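Local coordinates for BauA (Acinetobacter baumannii, PDB 6HCP), which probably carries the ferric siderophore preacinetobactin across the outer membrane as a TonB-dependent receptor, at residues 338-343 / 377-382; 373-378 / 413-418. All blocks are in the same frame, centred on the assembly; numbering follows the deposited sequence.

Contact 1 (338-343 / 377-382); sequences QLAFDV and DDYGYR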
ATOM      1  N   GLN A 338     -22.851  27.534 -13.948  1.00 29.92           N
ATOM      2  CA  GLN A 338     -22.320  28.419 -12.928  1.00 28.02           C
ATOM      3  C   GLN A 338     -23.460  28.807 -11.984  1.00 29.83           C
ATOM      4  O   GLN A 338     -24.587  29.051 -12.422  1.00 28.97           O
ATOM      5  CB  GLN A 338     -21.692  29.662 -13.559  1.00 30.68           C
ATOM      6  CG  GLN A 338     -20.540  29.343 -14.501  1.00 30.26           C
ATOM      7  CD  GLN A 338     -19.879  30.583 -15.070  1.00 33.48           C
ATOM      8  OE1 GLN A 338     -20.359  31.707 -14.907  1.00 32.30           O
ATOM      9  NE2 GLN A 338     -18.665  30.404 -15.569  1.00 30.53           N
ATOM     10  N   LEU A 339     -23.140  28.879 -10.695  1.00 27.20           N
ATOM     11  CA  LEU A 339     -24.096  29.275  -9.674  1.00 30.25           C
ATOM     12  C   LEU A 339     -23.373  30.110  -8.631  1.00 31.33           C
ATOM     13  O   LEU A 339     -22.244  29.817  -8.250  1.00 29.45           O
ATOM     14  CB  LEU A 339     -24.711  28.018  -9.045  1.00 31.61           C
ATOM     15  CG  LEU A 339     -25.638  28.259  -7.846  1.00 37.31           C
ATOM     16  CD1 LEU A 339     -26.844  29.099  -8.242  1.00 47.98           C
ATOM     17  CD2 LEU A 339     -26.097  26.934  -7.254  1.00 43.60           C
ATOM     18  N   ALA A 340     -24.029  31.173  -8.172  1.00 25.49           N
ATOM     19  CA  ALA A 340     -23.565  31.889  -7.003  1.00 27.93           C
ATOM     20  C   ALA A 340     -24.791  32.317  -6.215  1.00 28.72           C
ATOM     21  O   ALA A 340     -25.859  32.543  -6.811  1.00 30.15           O
ATOM     22  CB  ALA A 340     -22.699  33.081  -7.355  1.00 30.78           C
ATOM     23  N   PHE A 341     -24.656  32.312  -4.890  1.00 26.69           N
ATOM     24  CA  PHE A 341     -25.694  32.916  -4.068  1.00 27.91           C
ATOM     25  C   PHE A 341     -25.051  33.535  -2.831  1.00 28.48           C
ATOM     26  O   PHE A 341     -23.977  33.133  -2.361  1.00 26.66           O
ATOM     27  CB  PHE A 341     -26.816  31.911  -3.776  1.00 25.16           C
ATOM     28  CG  PHE A 341     -26.426  30.723  -2.927  1.00 26.66           C
ATOM     29  CD1 PHE A 341     -26.339  30.820  -1.549  1.00 28.48           C
ATOM     30  CD2 PHE A 341     -26.153  29.505  -3.526  1.00 29.01           C
ATOM     31  CE1 PHE A 341     -25.966  29.724  -0.775  1.00 30.13           C
ATOM     32  CE2 PHE A 341     -25.807  28.404  -2.759  1.00 30.79           C
ATOM     33  CZ  PHE A 341     -25.709  28.515  -1.392  1.00 26.43           C
ATOM     34  N   ASP A 342     -25.692  34.606  -2.362  1.00 27.17           N
ATOM     35  CA  ASP A 342     -25.324  35.302  -1.149  1.00 28.04           C
ATOM     36  C   ASP A 342     -26.538  35.274  -0.225  1.00 29.13           C
ATOM     37  O   ASP A 342     -27.647  35.581  -0.682  1.00 29.13           O
ATOM     38  CB  ASP A 342     -24.952  36.768  -1.417  1.00 32.78           C
ATOM     39  CG  ASP A 342     -23.777  36.958  -2.371  1.00 38.73           C
ATOM     40  OD1 ASP A 342     -22.877  36.103  -2.367  1.00 34.30           O
ATOM     41  OD2 ASP A 342     -23.864  37.860  -3.230  1.00 41.96           O
ATOM     42  N   VAL A 343     -26.334  34.921   1.038  1.00 30.22           N
ATOM     43  CA  VAL A 343     -27.459  34.863   1.974  1.00 31.90           C
ATOM     44  C   VAL A 343     -27.051  35.494   3.309  1.00 29.04           C
ATOM     45  O   VAL A 343     -25.932  35.287   3.831  1.00 28.97           O
ATOM     46  CB  VAL A 343     -28.034  33.440   2.087  1.00 36.16           C
ATOM     47  CG1 VAL A 343     -26.975  32.376   2.126  1.00 34.56           C
ATOM     48  CG2 VAL A 343     -29.024  33.262   3.230  1.00 32.34           C
ATOM     49  N   ASP A 377     -29.757  36.369  -2.590  1.00 29.86           N
ATOM     50  CA  ASP A 377     -29.682  36.611  -4.016  1.00 29.65           C
ATOM     51  C   ASP A 377     -29.021  35.407  -4.694  1.00 30.54           C
ATOM     52  O   ASP A 377     -27.964  34.967  -4.256  1.00 28.58           O
ATOM     53  CB  ASP A 377     -28.859  37.868  -4.290  1.00 34.32           C
ATOM     54  CG  ASP A 377     -29.545  39.150  -3.833  1.00 35.60           C
ATOM     55  OD1 ASP A 377     -30.755  39.258  -4.044  1.00 33.80           O
ATOM     56  OD2 ASP A 377     -28.859  39.990  -3.236  1.00 43.29           O
ATOM     57  N   ASP A 378     -29.638  34.939  -5.780  1.00 28.38           N
ATOM     58  CA  ASP A 378     -29.122  33.887  -6.610  1.00 28.56           C
ATOM     59  C   ASP A 378     -28.669  34.460  -7.959  1.00 32.35           C
ATOM     60  O   ASP A 378     -29.365  35.271  -8.557  1.00 30.39           O
ATOM     61  CB  ASP A 378     -30.185  32.821  -6.867  1.00 30.15           C
ATOM     62  CG  ASP A 378     -30.302  31.797  -5.754  1.00 35.08           C
ATOM     63  OD1 ASP A 378     -30.647  32.185  -4.628  1.00 34.67           O
ATOM     64  OD2 ASP A 378     -30.135  30.621  -6.060  1.00 39.76           O
ATOM     65  N   TYR A 379     -27.593  33.869  -8.488  1.00 25.68           N
ATOM     66  CA  TYR A 379     -27.012  34.170  -9.782  1.00 27.03           C
ATOM     67  C   TYR A 379     -26.701  32.847 -10.466  1.00 32.15           C
ATOM     68  O   TYR A 379     -26.361  31.873  -9.787  1.00 31.17           O
ATOM     69  CB  TYR A 379     -25.691  34.921  -9.625  1.00 29.12           C
ATOM     70  CG  TYR A 379     -25.738  36.173  -8.804  1.00 31.40           C
ATOM     71  CD1 TYR A 379     -25.847  36.120  -7.428  1.00 33.69           C
ATOM     72  CD2 TYR A 379     -25.682  37.424  -9.406  1.00 34.19           C
ATOM     73  CE1 TYR A 379     -25.911  37.269  -6.661  1.00 34.90           C
ATOM     74  CE2 TYR A 379     -25.799  38.584  -8.658  1.00 36.00           C
ATOM     75  CZ  TYR A 379     -25.893  38.509  -7.282  1.00 41.37           C
ATOM     76  OH  TYR A 379     -25.950  39.648  -6.534  1.00 37.20           O
ATOM     77  N   GLY A 380     -26.822  32.788 -11.789  1.00 28.67           N
ATOM     78  CA  GLY A 380     -26.359  31.587 -12.454  1.00 32.38           C
ATOM     79  C   GLY A 380     -26.535  31.571 -13.956  1.00 36.00           C
ATOM     80  O   GLY A 380     -27.274  32.356 -14.533  1.00 33.30           O
ATOM     81  N   TYR A 381     -25.834  30.615 -14.576  1.00 33.25           N
ATOM     82  CA  TYR A 381     -26.089  30.156 -15.932  1.00 35.00           C
ATOM     83  C   TYR A 381     -26.446  28.672 -15.890  1.00 35.39           C
ATOM     84  O   TYR A 381     -25.636  27.835 -15.448  1.00 36.38           O
ATOM     85  CB  TYR A 381     -24.844  30.259 -16.821  1.00 33.78           C
ATOM     86  CG  TYR A 381     -24.406  31.646 -17.200  1.00 34.29           C
ATOM     87  CD1 TYR A 381     -25.157  32.426 -18.068  1.00 43.63           C
ATOM     88  CD2 TYR A 381     -23.126  32.071 -16.887  1.00 40.89           C
ATOM     89  CE1 TYR A 381     -24.689  33.653 -18.515  1.00 42.17           C
ATOM     90  CE2 TYR A 381     -22.649  33.294 -17.314  1.00 45.03           C
ATOM     91  CZ  TYR A 381     -23.426  34.078 -18.142  1.00 42.16           C
ATOM     92  OH  TYR A 381     -22.898  35.256 -18.567  1.00 55.40           O
ATOM     93  N   ARG A 382     -27.578  28.340 -16.498  1.00 33.17           N
ATOM     94  CA  ARG A 382     -27.882  26.983 -16.863  1.00 40.75           C
ATOM     95  C   ARG A 382     -27.112  26.630 -18.144  1.00 44.47           C
ATOM     96  O   ARG A 382     -26.760  25.485 -18.361  1.00 40.67           O
ATOM     97  CB  ARG A 382     -29.394  26.814 -17.057  1.00 53.68           C
ATOM     98  CG  ARG A 382     -29.880  25.385 -16.857  1.00 72.24           C
ATOM     99  CD  ARG A 382     -31.359  25.178 -17.154  1.00 89.04           C
ATOM    100  NE  ARG A 382     -31.738  25.613 -18.496  1.00 99.56           N
ATOM    101  CZ  ARG A 382     -31.573  24.900 -19.609  1.00 90.30           C
ATOM    102  NH1 ARG A 382     -31.112  23.662 -19.551  1.00 73.60           N
ATOM    103  NH2 ARG A 382     -31.849  25.438 -20.783  1.00 84.38           N
TER
HETATM  104  O   HOH W   1     -25.871  39.541  -3.992  1.00 42.51           O
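Tyr-379 stands beside Ala-340 and reaches along the strand toward Asp-342. Its CB lies 4.2 Å from Ala-340 CB, the apolar touch of this hydrogen-bonded antiparallel pair. CG is turned anti to the carbonyl carbon (chi1 -55°), which slants the ring along the partner strand toward Asp-342. CD1 comes 3.6 Å from Ala-340 O, which lies at the ring edge. Further out, CE1 passes 4.0 Å from Asp-342 OD2, and carboxylate and ring planes are 57° apart. At the tip, OH lies 2.5 Å from a water that gives its protons to Asp-342 OD2 and Asp-377 OD2. The two carboxylates, 5.4 Å apart between these OD2 atoms, thus share a bridge that probably eases their repulsion; Asp-377 OD1 turns to His-415.

Strands 331-358 and 361-381 form a beta hairpin in the wall of the TonB-dependent receptor barrel, and paired backbone bonds join Gln-338 with Tyr-381, Ala-340 with Tyr-379 and Asp-342 with Asp-377. Gln-338 and Tyr-381 point the same way, side by side, with Gln-338 OE1 3.4 Å from Tyr-381 CD2 at the ring edge. The amide NE2 of Gln-338 is held by Glu-407 O and Asn-318 OD1. On the other face, Leu-339 lies across from Gly-380, which has no side chain, and its CD1 leans in to 3.2 Å from Tyr-379 O. Of the Phe-341 side chain, CB approaches the neighbouring strand, 3.3 Å from Asp-377 O, while its ring leads away to meet Tyr-315 and Phe-127.

Contact 2 (373-378 / 413-418); sequences NHTQDD and LFHSTL. With EDO (1,2-ethanediol), chain L; EDO (1,2-ethanediol), chain F.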
ATOM      1  N   ASN A 373     -34.695  34.585  10.041  0.50 26.31           N
ATOM      2  CA  ASN A 373     -34.967  35.270   8.785  0.50 30.46           C
ATOM      3  C   ASN A 373     -33.708  35.208   7.922  0.50 28.38           C
ATOM      4  O   ASN A 373     -32.607  35.394   8.428  0.50 29.26           O
ATOM      5  CB  ASN A 373     -35.400  36.727   8.989  0.50 34.95           C
ATOM      6  CG  ASN A 373     -35.685  37.440   7.681  0.50 41.10           C
ATOM      7  OD1 ASN A 373     -36.721  37.222   7.055  0.50 42.57           O
ATOM      8  ND2 ASN A 373     -34.725  38.214   7.204  0.50 44.94           N
ATOM      9  N   HIS A 374     -33.889  34.988   6.622  1.00 26.10           N
ATOM     10  CA  HIS A 374     -32.794  35.207   5.685  1.00 30.50           C
ATOM     11  C   HIS A 374     -33.299  35.940   4.449  1.00 28.02           C
ATOM     12  O   HIS A 374     -34.469  35.851   4.084  1.00 29.23           O
ATOM     13  CB  HIS A 374     -32.036  33.900   5.367  1.00 28.12           C
ATOM     14  CG  HIS A 374     -32.629  33.011   4.330  1.00 25.35           C
ATOM     15  ND1 HIS A 374     -32.746  31.648   4.542  1.00 28.82           N
ATOM     16  CD2 HIS A 374     -32.951  33.223   3.033  1.00 26.58           C
ATOM     17  CE1 HIS A 374     -33.176  31.076   3.428  1.00 26.72           C
ATOM     18  NE2 HIS A 374     -33.298  32.025   2.477  1.00 26.64           N
ATOM     19  N   THR A 375     -32.374  36.681   3.835  1.00 26.83           N
ATOM     20  CA  THR A 375     -32.536  37.232   2.521  1.00 29.33           C
ATOM     21  C   THR A 375     -31.399  36.705   1.650  1.00 27.44           C
ATOM     22  O   THR A 375     -30.287  36.542   2.140  1.00 29.19           O
ATOM     23  CB  THR A 375     -32.532  38.768   2.559  1.00 34.26           C
ATOM     24  OG1 THR A 375     -31.250  39.196   3.016  1.00 31.89           O
ATOM     25  CG2 THR A 375     -33.604  39.322   3.470  1.00 33.57           C
ATOM     26  N   GLN A 376     -31.719  36.407   0.394  1.00 27.81           N
ATOM     27  CA  GLN A 376     -30.800  35.721  -0.501  1.00 29.81           C
ATOM     28  C   GLN A 376     -30.896  36.337  -1.902  1.00 30.50           C
ATOM     29  O   GLN A 376     -31.960  36.714  -2.363  1.00 30.27           O
ATOM     30  CB  GLN A 376     -31.128  34.232  -0.511  1.00 25.90           C
ATOM     31  CG  GLN A 376     -30.193  33.385  -1.367  1.00 27.22           C
ATOM     32  CD  GLN A 376     -30.332  31.915  -1.041  1.00 30.06           C
ATOM     33  OE1 GLN A 376     -30.474  31.544   0.124  1.00 33.88           O
ATOM     34  NE2 GLN A 376     -30.374  31.090  -2.074  1.00 29.74           N
ATOM     35  N   ASP A 377     -29.757  36.369  -2.590  1.00 29.86           N
ATOM     36  CA  ASP A 377     -29.682  36.611  -4.016  1.00 29.65           C
ATOM     37  C   ASP A 377     -29.021  35.407  -4.694  1.00 30.54           C
ATOM     38  O   ASP A 377     -27.964  34.967  -4.256  1.00 28.58           O
ATOM     39  CB  ASP A 377     -28.859  37.868  -4.290  1.00 34.32           C
ATOM     40  CG  ASP A 377     -29.545  39.150  -3.833  1.00 35.60           C
ATOM     41  OD1 ASP A 377     -30.755  39.258  -4.044  1.00 33.80           O
ATOM     42  OD2 ASP A 377     -28.859  39.990  -3.236  1.00 43.29           O
ATOM     43  N   ASP A 378     -29.638  34.939  -5.780  1.00 28.38           N
ATOM     44  CA  ASP A 378     -29.122  33.887  -6.610  1.00 28.56           C
ATOM     45  C   ASP A 378     -28.669  34.460  -7.959  1.00 32.35           C
ATOM     46  O   ASP A 378     -29.365  35.271  -8.557  1.00 30.39           O
ATOM     47  CB  ASP A 378     -30.185  32.821  -6.867  1.00 30.15           C
ATOM     48  CG  ASP A 378     -30.302  31.797  -5.754  1.00 35.08           C
ATOM     49  OD1 ASP A 378     -30.647  32.185  -4.628  1.00 34.67           O
ATOM     50  OD2 ASP A 378     -30.135  30.621  -6.060  1.00 39.76           O
ATOM     51  N   LEU A 413     -30.359  36.258 -10.911  1.00 31.26           N
ATOM     52  CA  LEU A 413     -31.554  35.511 -11.264  1.00 32.01           C
ATOM     53  C   LEU A 413     -32.746  36.016 -10.435  1.00 35.62           C
ATOM     54  O   LEU A 413     -33.774  36.333 -10.986  1.00 36.07           O
ATOM     55  CB  LEU A 413     -31.332  34.015 -11.043  1.00 35.69           C
ATOM     56  CG  LEU A 413     -30.292  33.354 -11.954  1.00 39.16           C
ATOM     57  CD1 LEU A 413     -30.131  31.877 -11.607  1.00 40.69           C
ATOM     58  CD2 LEU A 413     -30.655  33.516 -13.420  1.00 46.52           C
ATOM     59  N   PHE A 414     -32.645  35.973  -9.106  1.00 36.96           N
ATOM     60  CA  PHE A 414     -33.813  36.327  -8.261  1.00 33.50           C
ATOM     61  C   PHE A 414     -33.368  36.555  -6.818  1.00 36.49           C
ATOM     62  O   PHE A 414     -32.309  36.086  -6.378  1.00 31.72           O
ATOM     63  CB  PHE A 414     -34.902  35.257  -8.345  1.00 33.24           C
ATOM     64  CG  PHE A 414     -34.482  33.880  -7.903  1.00 33.35           C
ATOM     65  CD1 PHE A 414     -34.574  33.509  -6.570  1.00 37.37           C
ATOM     66  CD2 PHE A 414     -34.042  32.937  -8.819  1.00 33.28           C
ATOM     67  CE1 PHE A 414     -34.177  32.248  -6.156  1.00 36.54           C
ATOM     68  CE2 PHE A 414     -33.606  31.692  -8.396  1.00 37.11           C
ATOM     69  CZ  PHE A 414     -33.676  31.348  -7.068  1.00 35.27           C
ATOM     70  N   HIS A 415     -34.188  37.343  -6.117  1.00 32.17           N
ATOM     71  CA  HIS A 415     -34.101  37.590  -4.712  1.00 32.42           C
ATOM     72  C   HIS A 415     -35.111  36.667  -4.014  1.00 31.86           C
ATOM     73  O   HIS A 415     -36.166  36.408  -4.559  1.00 33.08           O
ATOM     74  CB  HIS A 415     -34.394  39.072  -4.431  1.00 33.13           C
ATOM     75  CG  HIS A 415     -34.186  39.465  -3.015  1.00 37.62           C
ATOM     76  ND1 HIS A 415     -32.915  39.658  -2.486  1.00 44.51           N
ATOM     77  CD2 HIS A 415     -35.063  39.638  -1.995  1.00 40.74           C
ATOM     78  CE1 HIS A 415     -33.021  39.964  -1.206  1.00 42.94           C
ATOM     79  NE2 HIS A 415     -34.324  39.924  -0.873  1.00 40.74           N
ATOM     80  N   SER A 416     -34.764  36.146  -2.840  1.00 32.28           N
ATOM     81  CA  SER A 416     -35.678  35.277  -2.094  1.00 26.96           C
ATOM     82  C   SER A 416     -35.503  35.529  -0.601  1.00 29.86           C
ATOM     83  O   SER A 416     -34.508  36.123  -0.174  1.00 28.85           O
ATOM     84  CB  SER A 416     -35.487  33.829  -2.460  1.00 30.06           C
ATOM     85  OG  SER A 416     -34.158  33.406  -2.165  1.00 30.66           O
ATOM     86  N   THR A 417     -36.532  35.169   0.178  1.00 27.79           N
ATOM     87  CA  THR A 417     -36.510  35.311   1.608  1.00 25.29           C
ATOM     88  C   THR A 417     -37.170  34.080   2.230  1.00 22.51           C
ATOM     89  O   THR A 417     -38.001  33.414   1.618  1.00 28.22           O
ATOM     90  CB  THR A 417     -37.207  36.588   2.111  1.00 31.70           C
ATOM     91  OG1 THR A 417     -38.618  36.374   2.041  1.00 29.63           O
ATOM     92  CG2 THR A 417     -36.824  37.829   1.334  1.00 32.86           C
ATOM     93  N   LEU A 418     -36.784  33.819   3.482  1.00 26.07           N
ATOM     94  CA  LEU A 418     -37.380  32.824   4.312  1.00 27.61           C
ATOM     95  C   LEU A 418     -37.471  33.385   5.729  1.00 27.54           C
ATOM     96  O   LEU A 418     -36.527  33.997   6.249  1.00 27.07           O
ATOM     97  CB  LEU A 418     -36.518  31.560   4.305  1.00 27.50           C
ATOM     98  CG  LEU A 418     -37.070  30.382   5.117  1.00 27.76           C
ATOM     99  CD1 LEU A 418     -38.418  29.947   4.586  1.00 31.16           C
ATOM    100  CD2 LEU A 418     -36.085  29.206   5.077  1.00 30.29           C
TER
HETATM  101  C1  EDO L 809     -27.337  39.575  -0.304  1.00 51.48           C
HETATM  102  O1  EDO L 809     -26.778  40.036   0.927  1.00 61.71           O
HETATM  103  C2  EDO L 809     -28.596  38.795   0.030  1.00 44.00           C
HETATM  104  O2  EDO L 809     -29.417  39.526   0.948  1.00 48.52           O
HETATM  105  C1  EDO F 803     -29.498  27.140  -1.042  1.00 60.79           C
HETATM  106  O1  EDO F 803     -30.477  28.168  -1.146  1.00 58.54           O
HETATM  107  C2  EDO F 803     -29.335  26.492  -2.402  1.00 60.59           C
HETATM  108  O2  EDO F 803     -29.474  27.514  -3.374  1.00 61.43           O
HETATM  109  O   HOH W   2     -34.417  31.480  -0.070  1.00 30.99           O
HETATM  110  O   HOH W   3     -32.397  34.113  -4.061  1.00 30.12           O
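His-415 and Asp-377 cross at an angle, ring and carboxylate planes 53° apart. ND1 of His-415 gives a nearly straight bond (170°) to Asp-377 OD1 at 2.7 Å; the acceptor lies in the ring plane, yet the donor sits above the carboxylate plane. With CG of His-415 anti to its backbone N (chi1 -174°), the ring lies alongside strand 361-381, its NE2 4.0 Å from Thr-375 CB.

Two face-on contacts mark the other side of the antiparallel pair. Leu-418 CB sits over the His-374 ring, 3.7 Å from its centroid, and Asp-378 CB lies 4.0 Å from the centroid of Phe-414, its carboxylate stacked nearly parallel to that ring. Asp-378 OD1 also takes a bond from Gln-376 NE2, 2.8 Å long and on the syn side. His-374 ND1 is hydrogen-bonded to Tyr-372 OH, and a water links NE2 to Ser-416 OG; a second joins this hydroxyl to Asp-378 OD1.

At one end Leu-413 and Phe-414 both face Asp-378, a classic beta bulge; Asp-378 O receives both their N-H groups, weakly from Phe-414. The carboxylate of Asp-377 would hold the proton on His-415 ND1 and may favour the imidazolium, though the bond alone does not prove a charged ring.

Overall arrangement
Contacts 1 and 2 are successive strand pairings in the barrel wall, their centres 10 Å apart. Strand 361-381 is common to both: it pairs with strand 331-358 in contact 1 and with strand 412-431 in contact 2, so the chain order 331-358, 361-381, 412-431 is also their order round the barrel wall. The first pairing is a hairpin, whereas 34 residues, mostly outside strands, separate the segments of the second. Asp-377 and Asp-378 belong to both contacts, and Gln-376 CG packs 3.4 Å from Asp-342 O where they meet. Such neighbour-to-neighbour antiparallel pairing continues round the wall and builds the barrel of this outer-membrane receptor.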